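CT398 (Chlamydia trachomatis, PDB 4ILO) is of unknown function but carries a long coiled-coil hairpin and a C4-type zinc ribbon and may bind DNA or RNA. Local coordinates at residues R26-H31 / R154-E159; E72-I77 / K105-L110; V195-R200 / R231-Q236. One frame throughout, in Å; residues are numbered along the deposited sequence.

Contact 1: R26-H31 / R154-E159; sequences RVKKEH and RKINEE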
loop_
_atom_site.group_PDB
_atom_site.type_symbol
_atom_site.label_atom_id
_atom_site.label_comp_id
_atom_site.label_asym_id
_atom_site.label_seq_id
_atom_site.Cartn_x
_atom_site.Cartn_y
_atom_site.Cartn_z
ATOM N N ARG A 26 4.820 -16.287 4.631
ATOM C CA ARG A 26 3.793 -15.945 3.660
ATOM C C ARG A 26 2.642 -15.197 4.326
ATOM O O ARG A 26 2.129 -14.217 3.773
ATOM C CB ARG A 26 3.304 -17.219 2.967
ATOM C CG ARG A 26 2.097 -17.027 2.035
ATOM C CD ARG A 26 1.577 -18.363 1.518
ATOM N NE ARG A 26 1.144 -19.255 2.605
ATOM C CZ ARG A 26 -0.061 -19.219 3.175
ATOM N NH1 ARG A 26 -0.963 -18.330 2.768
ATOM N NH2 ARG A 26 -0.362 -20.069 4.160
ATOM N N VAL A 27 2.219 -15.649 5.509
ATOM C CA VAL A 27 1.130 -14.972 6.209
ATOM C C VAL A 27 1.561 -13.587 6.675
ATOM O O VAL A 27 0.778 -12.636 6.625
ATOM C CB VAL A 27 0.643 -15.846 7.368
ATOM C CG1 VAL A 27 -0.387 -15.127 8.187
ATOM C CG2 VAL A 27 0.102 -17.161 6.805
ATOM N N LYS A 28 2.792 -13.451 7.168
ATOM C CA LYS A 28 3.330 -12.127 7.476
ATOM C C LYS A 28 3.236 -11.205 6.264
ATOM O O LYS A 28 2.654 -10.118 6.338
ATOM C CB LYS A 28 4.781 -12.247 7.919
ATOM C CG LYS A 28 5.383 -11.006 8.506
ATOM C CD LYS A 28 6.810 -11.281 8.952
ATOM C CE LYS A 28 7.537 -10.003 9.331
ATOM N NZ LYS A 28 8.820 -10.287 10.003
ATOM N N LYS A 29 3.811 -11.626 5.131
ATOM C CA LYS A 29 3.726 -10.790 3.941
ATOM C C LYS A 29 2.279 -10.438 3.627
ATOM O O LYS A 29 1.989 -9.307 3.226
ATOM C CB LYS A 29 4.393 -11.467 2.733
ATOM N N GLU A 30 1.347 -11.383 3.806
ATOM C CA GLU A 30 -0.060 -11.070 3.520
ATOM C C GLU A 30 -0.622 -10.019 4.485
ATOM O O GLU A 30 -1.359 -9.113 4.068
ATOM C CB GLU A 30 -0.914 -12.342 3.549
ATOM C CG GLU A 30 -0.698 -13.290 2.359
ATOM C CD GLU A 30 -1.312 -14.668 2.598
ATOM O OE1 GLU A 30 -1.921 -14.852 3.687
ATOM O OE2 GLU A 30 -1.183 -15.562 1.717
ATOM N N HIS A 31 -0.296 -10.126 5.782
ATOM C CA HIS A 31 -0.690 -9.095 6.742
ATOM C C HIS A 31 -0.063 -7.749 6.399
ATOM O O HIS A 31 -0.721 -6.709 6.516
ATOM C CB HIS A 31 -0.285 -9.504 8.166
ATOM C CG HIS A 31 -1.077 -10.644 8.722
ATOM N ND1 HIS A 31 -2.403 -10.845 8.419
ATOM C CD2 HIS A 31 -0.728 -11.644 9.573
ATOM C CE1 HIS A 31 -2.838 -11.926 9.051
ATOM N NE2 HIS A 31 -1.840 -12.430 9.753
ATOM N N ARG A 154 3.446 -9.427 15.193
ATOM C CA ARG A 154 4.295 -9.622 16.372
ATOM C C ARG A 154 4.339 -11.093 16.758
ATOM O O ARG A 154 5.414 -11.659 16.992
ATOM C CB ARG A 154 3.791 -8.799 17.563
ATOM C CG ARG A 154 4.105 -7.309 17.480
ATOM C CD ARG A 154 3.381 -6.490 18.570
ATOM N NE ARG A 154 3.173 -5.099 18.145
ATOM C CZ ARG A 154 1.984 -4.505 18.005
ATOM N NH1 ARG A 154 0.856 -5.160 18.282
ATOM N NH2 ARG A 154 1.915 -3.229 17.601
ATOM N N LYS A 155 3.166 -11.730 16.830
ATOM C CA LYS A 155 3.107 -13.112 17.286
ATOM C C LYS A 155 3.696 -14.055 16.253
ATOM O O LYS A 155 4.206 -15.123 16.615
ATOM C CB LYS A 155 1.668 -13.494 17.640
ATOM C CG LYS A 155 1.140 -12.730 18.847
ATOM C CD LYS A 155 -0.336 -12.984 19.104
ATOM C CE LYS A 155 -0.892 -11.998 20.147
ATOM N NZ LYS A 155 -2.376 -11.839 20.049
ATOM N N ILE A 156 3.655 -13.672 14.974
ATOM C CA ILE A 156 4.349 -14.447 13.951
ATOM C C ILE A 156 5.856 -14.327 14.135
ATOM O O ILE A 156 6.593 -15.327 14.102
ATOM C CB ILE A 156 3.947 -13.983 12.544
ATOM C CG1 ILE A 156 2.583 -14.531 12.144
ATOM C CG2 ILE A 156 5.003 -14.444 11.548
ATOM C CD1 ILE A 156 1.958 -13.772 10.963
ATOM N N ASN A 157 6.339 -13.092 14.291
ATOM C CA ASN A 157 7.769 -12.884 14.455
ATOM C C ASN A 157 8.291 -13.709 15.623
ATOM O O ASN A 157 9.298 -14.418 15.499
ATOM C CB ASN A 157 8.070 -11.399 14.652
ATOM C CG ASN A 157 7.817 -10.568 13.393
ATOM O OD1 ASN A 157 7.813 -11.079 12.263
ATOM N ND2 ASN A 157 7.605 -9.274 13.592
ATOM N N GLU A 158 7.585 -13.664 16.756
ATOM C CA GLU A 158 8.068 -14.347 17.954
ATOM C C GLU A 158 7.979 -15.866 17.816
ATOM O O GLU A 158 8.828 -16.589 18.358
ATOM C CB GLU A 158 7.312 -13.827 19.175
ATOM C CG GLU A 158 7.179 -14.804 20.326
ATOM C CD GLU A 158 6.922 -14.089 21.644
ATOM O OE1 GLU A 158 6.554 -12.894 21.603
ATOM O OE2 GLU A 158 7.099 -14.710 22.715
ATOM N N GLU A 159 6.977 -16.370 17.089
ATOM C CA GLU A 159 6.919 -17.800 16.816
ATOM C C GLU A 159 8.026 -18.205 15.851
ATOM O O GLU A 159 8.644 -19.277 16.008
ATOM C CB GLU A 159 5.545 -18.194 16.263
ATOM C CG GLU A 159 5.372 -19.712 16.092
ATOM C CD GLU A 159 4.000 -20.136 15.559
ATOM O OE1 GLU A 159 3.025 -19.341 15.637
ATOM O OE2 GLU A 159 3.908 -21.290 15.066
#
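I156 reaches across from helix 90-171 and sets its terminal methyl, CD1, against three parts of helix 2-86. Most of the apolar contact converges on this one atom. V27 offers its CG1 branch, 3.9 Å from I156 CD1, and the two side chains cross at about a right angle. H31 comes in with its imidazole: CD2 lies 3.7 Å from I156 CD1, and the methyl sits at the edge of the ring, near its plane, not over a face. The third neighbour is backbone, K28 N, at 3.9 Å from the same methyl. I156 reaches this position because CG1 points anti to its own carbonyl carbon (chi1 -78°) and the chain then runs on extended to CD1. Its other branch, CG2, rests more loosely against K28 CB at 4.2 Å.

The polar part is a single hydrogen bond. K28 stretches out in a fully extended chain, and its ammonium NZ donates to N157 OD1 at 2.6 Å. The donor stands 30° out of the carbonyl plane of the amide, and the lysine crosses the asparagine side chain roughly perpendicularly. Since N157 is neutral, the link is a charge-to-dipole bond and not a salt bridge, lying beside the apolar cluster.

Helices 2-86 and 90-171 form the two arms of an antiparallel coiled-coil hairpin. Here their local axes are 10.2 Å apart at an angle of 157°; 194 Å² is buried between the segments, and none of the touching residues is fully buried. H31 also touches I149, N152 and I153, one to two turns before I156 on helix 90-171, which carries the packing between the arms onward from I156.

Contact 2: E72-I77 / K105-L110; sequences EISDQI and KERRTL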
loop_
_atom_site.group_PDB
_atom_site.type_symbol
_atom_site.label_atom_id
_atom_site.label_comp_id
_atom_site.label_asym_id
_atom_site.label_seq_id
_atom_site.Cartn_x
_atom_site.Cartn_y
_atom_site.Cartn_z
ATOM N N GLU A 72 -11.648 49.747 -5.254
ATOM C CA GLU A 72 -10.898 50.806 -5.894
ATOM C C GLU A 72 -11.684 51.421 -7.071
ATOM O O GLU A 72 -11.669 52.639 -7.268
ATOM C CB GLU A 72 -9.561 50.241 -6.348
ATOM C CG GLU A 72 -8.798 51.183 -7.253
ATOM C CD GLU A 72 -8.479 52.505 -6.541
ATOM O OE1 GLU A 72 -8.504 53.584 -7.197
ATOM O OE2 GLU A 72 -8.213 52.455 -5.314
ATOM N N ILE A 73 -12.345 50.606 -7.887
ATOM C CA ILE A 73 -13.112 51.191 -8.983
ATOM C C ILE A 73 -14.289 52.005 -8.438
ATOM O O ILE A 73 -14.638 53.088 -8.968
ATOM C CB ILE A 73 -13.554 50.092 -9.970
ATOM C CG1 ILE A 73 -12.342 49.512 -10.673
ATOM C CG2 ILE A 73 -14.478 50.668 -11.039
ATOM C CD1 ILE A 73 -12.708 48.476 -11.738
ATOM N N SER A 74 -14.933 51.484 -7.401
ATOM C CA SER A 74 -16.061 52.176 -6.779
ATOM C C SER A 74 -15.641 53.534 -6.246
ATOM O O SER A 74 -16.339 54.529 -6.472
ATOM C CB SER A 74 -16.693 51.326 -5.671
ATOM O OG SER A 74 -17.238 50.113 -6.233
ATOM N N ASP A 75 -14.474 53.616 -5.601
ATOM C CA ASP A 75 -14.004 54.919 -5.127
ATOM C C ASP A 75 -13.668 55.838 -6.290
ATOM O O ASP A 75 -13.817 57.049 -6.181
ATOM C CB ASP A 75 -12.743 54.826 -4.275
ATOM C CG ASP A 75 -12.937 54.017 -3.004
ATOM O OD1 ASP A 75 -14.104 53.794 -2.569
ATOM O OD2 ASP A 75 -11.890 53.603 -2.457
ATOM N N GLN A 76 -13.172 55.287 -7.382
ATOM C CA GLN A 76 -12.818 56.129 -8.504
ATOM C C GLN A 76 -14.071 56.670 -9.189
ATOM O O GLN A 76 -14.092 57.813 -9.631
ATOM C CB GLN A 76 -11.984 55.302 -9.482
ATOM C CG GLN A 76 -11.379 56.144 -10.574
ATOM C CD GLN A 76 -10.593 57.338 -10.007
ATOM O OE1 GLN A 76 -9.762 57.191 -9.081
ATOM N NE2 GLN A 76 -10.875 58.529 -10.544
ATOM N N ILE A 77 -15.114 55.855 -9.308
ATOM C CA ILE A 77 -16.362 56.326 -9.880
ATOM C C ILE A 77 -16.922 57.457 -9.035
ATOM O O ILE A 77 -17.372 58.488 -9.564
ATOM C CB ILE A 77 -17.344 55.154 -10.013
ATOM C CG1 ILE A 77 -16.930 54.236 -11.170
ATOM C CG2 ILE A 77 -18.828 55.658 -10.186
ATOM C CD1 ILE A 77 -17.795 52.956 -11.190
ATOM N N LYS A 105 -18.850 49.393 -16.190
ATOM C CA LYS A 105 -18.962 48.132 -16.911
ATOM C C LYS A 105 -17.833 47.185 -16.525
ATOM O O LYS A 105 -18.034 45.963 -16.406
ATOM C CB LYS A 105 -18.948 48.424 -18.405
ATOM C CG LYS A 105 -18.799 47.207 -19.287
ATOM C CD LYS A 105 -18.771 47.586 -20.788
ATOM C CE LYS A 105 -19.076 46.365 -21.672
ATOM N NZ LYS A 105 -19.150 46.727 -23.135
ATOM N N GLU A 106 -16.634 47.724 -16.336
ATOM C CA GLU A 106 -15.539 46.913 -15.822
ATOM C C GLU A 106 -15.861 46.428 -14.406
ATOM O O GLU A 106 -15.607 45.267 -14.064
ATOM C CB GLU A 106 -14.246 47.742 -15.808
ATOM C CG GLU A 106 -12.946 47.013 -15.257
ATOM C CD GLU A 106 -12.506 45.737 -16.075
ATOM O OE1 GLU A 106 -12.934 45.577 -17.255
ATOM O OE2 GLU A 106 -11.723 44.889 -15.535
ATOM N N ARG A 107 -16.437 47.297 -13.576
ATOM C CA ARG A 107 -16.746 46.901 -12.211
ATOM C C ARG A 107 -17.741 45.765 -12.225
ATOM O O ARG A 107 -17.602 44.799 -11.470
ATOM C CB ARG A 107 -17.311 48.072 -11.401
ATOM C CG ARG A 107 -17.555 47.713 -9.939
ATOM C CD ARG A 107 -17.932 48.913 -9.092
ATOM N NE ARG A 107 -19.116 49.598 -9.624
ATOM C CZ ARG A 107 -19.706 50.652 -9.082
ATOM N NH1 ARG A 107 -19.248 51.202 -7.959
ATOM N NH2 ARG A 107 -20.764 51.174 -9.695
ATOM N N ARG A 108 -18.747 45.882 -13.087
ATOM C CA ARG A 108 -19.766 44.850 -13.233
ATOM C C ARG A 108 -19.121 43.514 -13.576
ATOM O O ARG A 108 -19.463 42.481 -13.000
ATOM C CB ARG A 108 -20.777 45.240 -14.312
ATOM C CG ARG A 108 -21.886 44.221 -14.521
ATOM C CD ARG A 108 -22.814 44.641 -15.650
ATOM N NE ARG A 108 -23.851 45.561 -15.192
ATOM C CZ ARG A 108 -23.902 46.850 -15.513
ATOM N NH1 ARG A 108 -22.973 47.376 -16.298
ATOM N NH2 ARG A 108 -24.883 47.612 -15.050
ATOM N N THR A 109 -18.181 43.541 -14.515
ATOM C CA THR A 109 -17.438 42.346 -14.873
ATOM C C THR A 109 -16.683 41.770 -13.693
ATOM O O THR A 109 -16.664 40.550 -13.505
ATOM C CB THR A 109 -16.499 42.638 -16.031
ATOM O OG1 THR A 109 -17.301 43.074 -17.141
ATOM C CG2 THR A 109 -15.757 41.353 -16.394
ATOM N N LEU A 110 -16.032 42.619 -12.899
ATOM C CA LEU A 110 -15.325 42.099 -11.745
ATOM C C LEU A 110 -16.292 41.506 -10.726
ATOM O O LEU A 110 -15.970 40.509 -10.068
ATOM C CB LEU A 110 -14.494 43.180 -11.105
ATOM C CG LEU A 110 -13.453 43.632 -12.123
ATOM C CD1 LEU A 110 -12.839 44.873 -11.527
ATOM C CD2 LEU A 110 -12.397 42.510 -12.402
HETATM O O HOH W 1 -19.189 53.975 -6.573
#
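R107 lays its guanidinium beneath the end of I77, whose CD1 stands 3.6 Å above the plane and over its centre. The nearest atom of the group is R107 CZ, 3.7 Å from I77 CD1, and the two side chains meet at a slant. S74 addresses the same flat group from its edge: R107 NH1 donates to S74 OG at 2.9 Å with an N-H...O angle of 164°, the hydroxyl lying only 7° out of the guanidinium plane. The arginine leaves its helix with CG anti to the backbone N and bends at chi3 (57°), which turns the guanidinium between these two neighbours.

Closer to the backbone, I73 and R107 run past one another in opposite directions, I73 CG2 resting 3.9 Å from R107 CB. The other branch of I73 diverges, and its CD1 meets L110 CD1 at 3.6 Å and the aliphatic CG of E106 at 3.8 Å, in both cases with the side chains roughly perpendicular. L110 also packs on R69 and I70 of helix 2-86, joining this cluster to the preceding turn of the antiparallel coiled-coil hairpin.

NH1 is gripped by S74 OG directly and by a water that donates on to S74 O; S74 OG also bonds to I70 O and R107 NH2 to N104 OD1, tying the guanidinium to both arms. The chemistry implies an arginine held in orientation by neutral oxygens; a long, weak ion pair from NE to E111 may offset part of its charge, while its face serves as a surface for an isoleucine methyl.

Contact 3: V195-R200 / R231-Q236; sequences VPIENR and RILYWQ. With EDO (1,2-ethanediol), chain D.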
loop_
_atom_site.group_PDB
_atom_site.type_symbol
_atom_site.label_atom_id
_atom_site.label_comp_id
_atom_site.label_asym_id
_atom_site.label_seq_id
_atom_site.Cartn_x
_atom_site.Cartn_y
_atom_site.Cartn_z
ATOM N N VAL A 195 10.773 -36.790 0.724
ATOM C CA VAL A 195 9.381 -37.250 0.653
ATOM C C VAL A 195 9.314 -38.764 0.518
ATOM O O VAL A 195 10.219 -39.380 -0.064
ATOM C CB VAL A 195 8.631 -36.603 -0.529
ATOM C CG1 VAL A 195 8.601 -35.047 -0.387
ATOM C CG2 VAL A 195 9.208 -37.080 -1.886
ATOM N N PRO A 196 8.274 -39.414 1.031
ATOM C CA PRO A 196 8.222 -40.875 0.964
ATOM C C PRO A 196 7.577 -41.359 -0.335
ATOM O O PRO A 196 6.888 -40.608 -1.049
ATOM C CB PRO A 196 7.381 -41.245 2.197
ATOM C CG PRO A 196 6.415 -40.057 2.348
ATOM C CD PRO A 196 7.187 -38.835 1.855
ATOM N N ILE A 197 7.881 -42.622 -0.657
ATOM C CA ILE A 197 7.154 -43.386 -1.674
ATOM C C ILE A 197 5.742 -43.656 -1.163
ATOM O O ILE A 197 5.568 -44.269 -0.103
ATOM C CB ILE A 197 7.841 -44.736 -1.941
ATOM C CG1 ILE A 197 9.348 -44.612 -2.178
ATOM C CG2 ILE A 197 7.147 -45.453 -3.112
ATOM C CD1 ILE A 197 9.683 -44.242 -3.550
ATOM N N GLU A 198 4.731 -43.245 -1.934
ATOM C CA GLU A 198 3.327 -43.582 -1.659
ATOM C C GLU A 198 2.735 -44.237 -2.900
ATOM O O GLU A 198 2.819 -43.679 -4.004
ATOM C CB GLU A 198 2.441 -42.356 -1.326
ATOM C CG GLU A 198 3.014 -41.280 -0.374
ATOM C CD GLU A 198 2.869 -41.592 1.138
ATOM O OE1 GLU A 198 2.511 -40.656 1.918
ATOM O OE2 GLU A 198 3.157 -42.754 1.548
ATOM N N ASN A 199 2.109 -45.397 -2.723
ATOM C CA ASN A 199 1.456 -46.067 -3.846
ATOM C C ASN A 199 2.433 -46.218 -5.012
ATOM O O ASN A 199 2.079 -46.049 -6.184
ATOM C CB ASN A 199 0.191 -45.319 -4.287
ATOM C CG ASN A 199 -0.774 -45.058 -3.136
ATOM O OD1 ASN A 199 -1.426 -45.980 -2.637
ATOM N ND2 ASN A 199 -0.882 -43.791 -2.720
ATOM N N ARG A 200 3.688 -46.497 -4.680
ATOM C CA ARG A 200 4.742 -46.698 -5.671
ATOM C C ARG A 200 4.988 -45.469 -6.573
ATOM O O ARG A 200 5.597 -45.612 -7.649
ATOM C CB ARG A 200 4.467 -47.952 -6.506
ATOM C CG ARG A 200 4.307 -49.253 -5.679
ATOM C CD ARG A 200 4.632 -50.461 -6.573
ATOM N NE ARG A 200 4.154 -51.757 -6.078
ATOM C CZ ARG A 200 4.771 -52.491 -5.147
ATOM N NH1 ARG A 200 5.881 -52.032 -4.575
ATOM N NH2 ARG A 200 4.265 -53.671 -4.769
ATOM N N ARG A 231 13.651 -34.588 -5.923
ATOM C CA ARG A 231 13.520 -34.674 -4.482
ATOM C C ARG A 231 14.153 -35.964 -3.951
ATOM O O ARG A 231 14.281 -36.958 -4.669
ATOM C CB ARG A 231 12.051 -34.678 -4.094
ATOM C CG ARG A 231 11.330 -33.339 -4.391
ATOM C CD ARG A 231 9.918 -33.390 -3.857
ATOM N NE ARG A 231 9.303 -32.061 -3.781
ATOM C CZ ARG A 231 8.767 -31.430 -4.818
ATOM N NH1 ARG A 231 8.793 -31.975 -6.024
ATOM N NH2 ARG A 231 8.221 -30.227 -4.647
ATOM N N ILE A 232 14.514 -35.942 -2.666
ATOM C CA ILE A 232 15.042 -37.130 -1.972
ATOM C C ILE A 232 13.883 -38.054 -1.607
ATOM O O ILE A 232 12.928 -37.627 -0.949
ATOM C CB ILE A 232 15.800 -36.711 -0.700
ATOM C CG1 ILE A 232 17.052 -35.920 -1.067
ATOM C CG2 ILE A 232 16.133 -37.949 0.164
ATOM C CD1 ILE A 232 17.539 -34.990 0.018
ATOM N N LEU A 233 13.975 -39.328 -2.001
ATOM C CA LEU A 233 12.933 -40.305 -1.705
ATOM C C LEU A 233 13.385 -41.235 -0.577
ATOM O O LEU A 233 14.570 -41.585 -0.454
ATOM C CB LEU A 233 12.622 -41.173 -2.935
ATOM C CG LEU A 233 11.900 -40.626 -4.172
ATOM C CD1 LEU A 233 12.017 -41.600 -5.321
ATOM C CD2 LEU A 233 10.388 -40.350 -3.877
ATOM N N TYR A 234 12.417 -41.681 0.220
ATOM C CA TYR A 234 12.710 -42.603 1.304
ATOM C C TYR A 234 11.513 -43.527 1.491
ATOM O O TYR A 234 10.425 -43.284 0.968
ATOM C CB TYR A 234 13.057 -41.869 2.602
ATOM C CG TYR A 234 11.847 -41.255 3.299
ATOM C CD1 TYR A 234 11.438 -39.951 3.005
ATOM C CD2 TYR A 234 11.122 -41.968 4.260
ATOM C CE1 TYR A 234 10.332 -39.352 3.643
ATOM C CE2 TYR A 234 10.006 -41.375 4.919
ATOM C CZ TYR A 234 9.619 -40.073 4.596
ATOM O OH TYR A 234 8.537 -39.483 5.208
ATOM N N TRP A 235 11.736 -44.592 2.250
ATOM C CA TRP A 235 10.780 -45.676 2.422
ATOM C C TRP A 235 10.226 -45.641 3.844
ATOM O O TRP A 235 11.003 -45.677 4.810
ATOM C CB TRP A 235 11.500 -47.000 2.187
ATOM C CG TRP A 235 10.632 -48.193 2.336
ATOM C CD1 TRP A 235 10.661 -49.119 3.347
ATOM C CD2 TRP A 235 9.601 -48.604 1.441
ATOM N NE1 TRP A 235 9.700 -50.075 3.134
ATOM C CE2 TRP A 235 9.037 -49.786 1.969
ATOM C CE3 TRP A 235 9.091 -48.083 0.242
ATOM C CZ2 TRP A 235 7.985 -50.456 1.343
ATOM C CZ3 TRP A 235 8.043 -48.750 -0.384
ATOM C CH2 TRP A 235 7.502 -49.924 0.171
ATOM N N GLN A 236 8.888 -45.590 3.957
ATOM C CA GLN A 236 8.123 -45.508 5.229
ATOM C C GLN A 236 7.863 -44.052 5.619
ATOM O O GLN A 236 6.892 -43.745 6.321
ATOM C CB GLN A 236 8.792 -46.235 6.406
ATOM C CG GLN A 236 8.610 -47.738 6.460
ATOM C CD GLN A 236 8.848 -48.274 7.868
ATOM O OE1 GLN A 236 9.138 -47.503 8.783
ATOM N NE2 GLN A 236 8.708 -49.587 8.052
HETATM C C1 EDO D . 16.952 -43.884 0.293
HETATM O O1 EDO D . 16.442 -44.631 1.403
HETATM C C2 EDO D . 17.260 -42.486 0.800
HETATM O O2 EDO D . 17.317 -41.634 -0.345
#
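P196 lies over one face of the Y234 ring, its CB 3.8 Å from the ring centroid and 24° off the normal, a CH-pi contact offset toward the rim. The two side chains lie side by side and point the same way; the ring gets there because Y234 CG sits between its backbone N and carbonyl carbon (chi1 75°). On the other face of the sheet, V195 CG2 meets L233 CD2 at 4.0 Å. I197 adds its CD1, 3.9 Å from L233 CD1, with the side chains at about a right angle. Three backbone bonds zip this part together: V195 N to I232 O at 2.9 Å, Y234 N to V195 O at 3.2 Å and I197 N to Y234 O at 3.1 Å. A 1,2-ethanediol, probably from crystallisation, donates from O2 to L233 O at 2.7 Å and also bonds V224 N and V217 O.

Such parallel pairing joins the two central strands, 194-198 and 232-234, of the mixed sheet in the zinc ribbon region, where C202, C205, C226 and C229 hold the zinc ion. R231 flanks that site and forms a salt bridge with D191, while its CD lies loosely beside V195 CG1.

Toward the end of the modelled chain the packing thins. W235 meets I197 loosely, CE3 to CB at 4.2 Å, and turns instead to E214 and R218 of helix 211-219; Q236 is exposed and poorly ordered.

How the contacts relate
From the N terminus, helix 2-86 passes through 26-31 and then 72-77 before the chain turns back into helix 90-171. Contact 2 closes first, at 105-110, making a short loop round the hairpin tip; contact 1 closes at 154-159, and its much longer loop encloses that of contact 2. Both join the same two helices, yet their centres are about 69 Å apart. Contact 3 follows in series after helix 176-189, its loop running through the zinc-site cysteines. Its centre lies about 32 Å from that of contact 1 but about 95 Å from that of contact 2, while Y234 touches L8 and L12, tying the ribbon region to the start of helix 2-86.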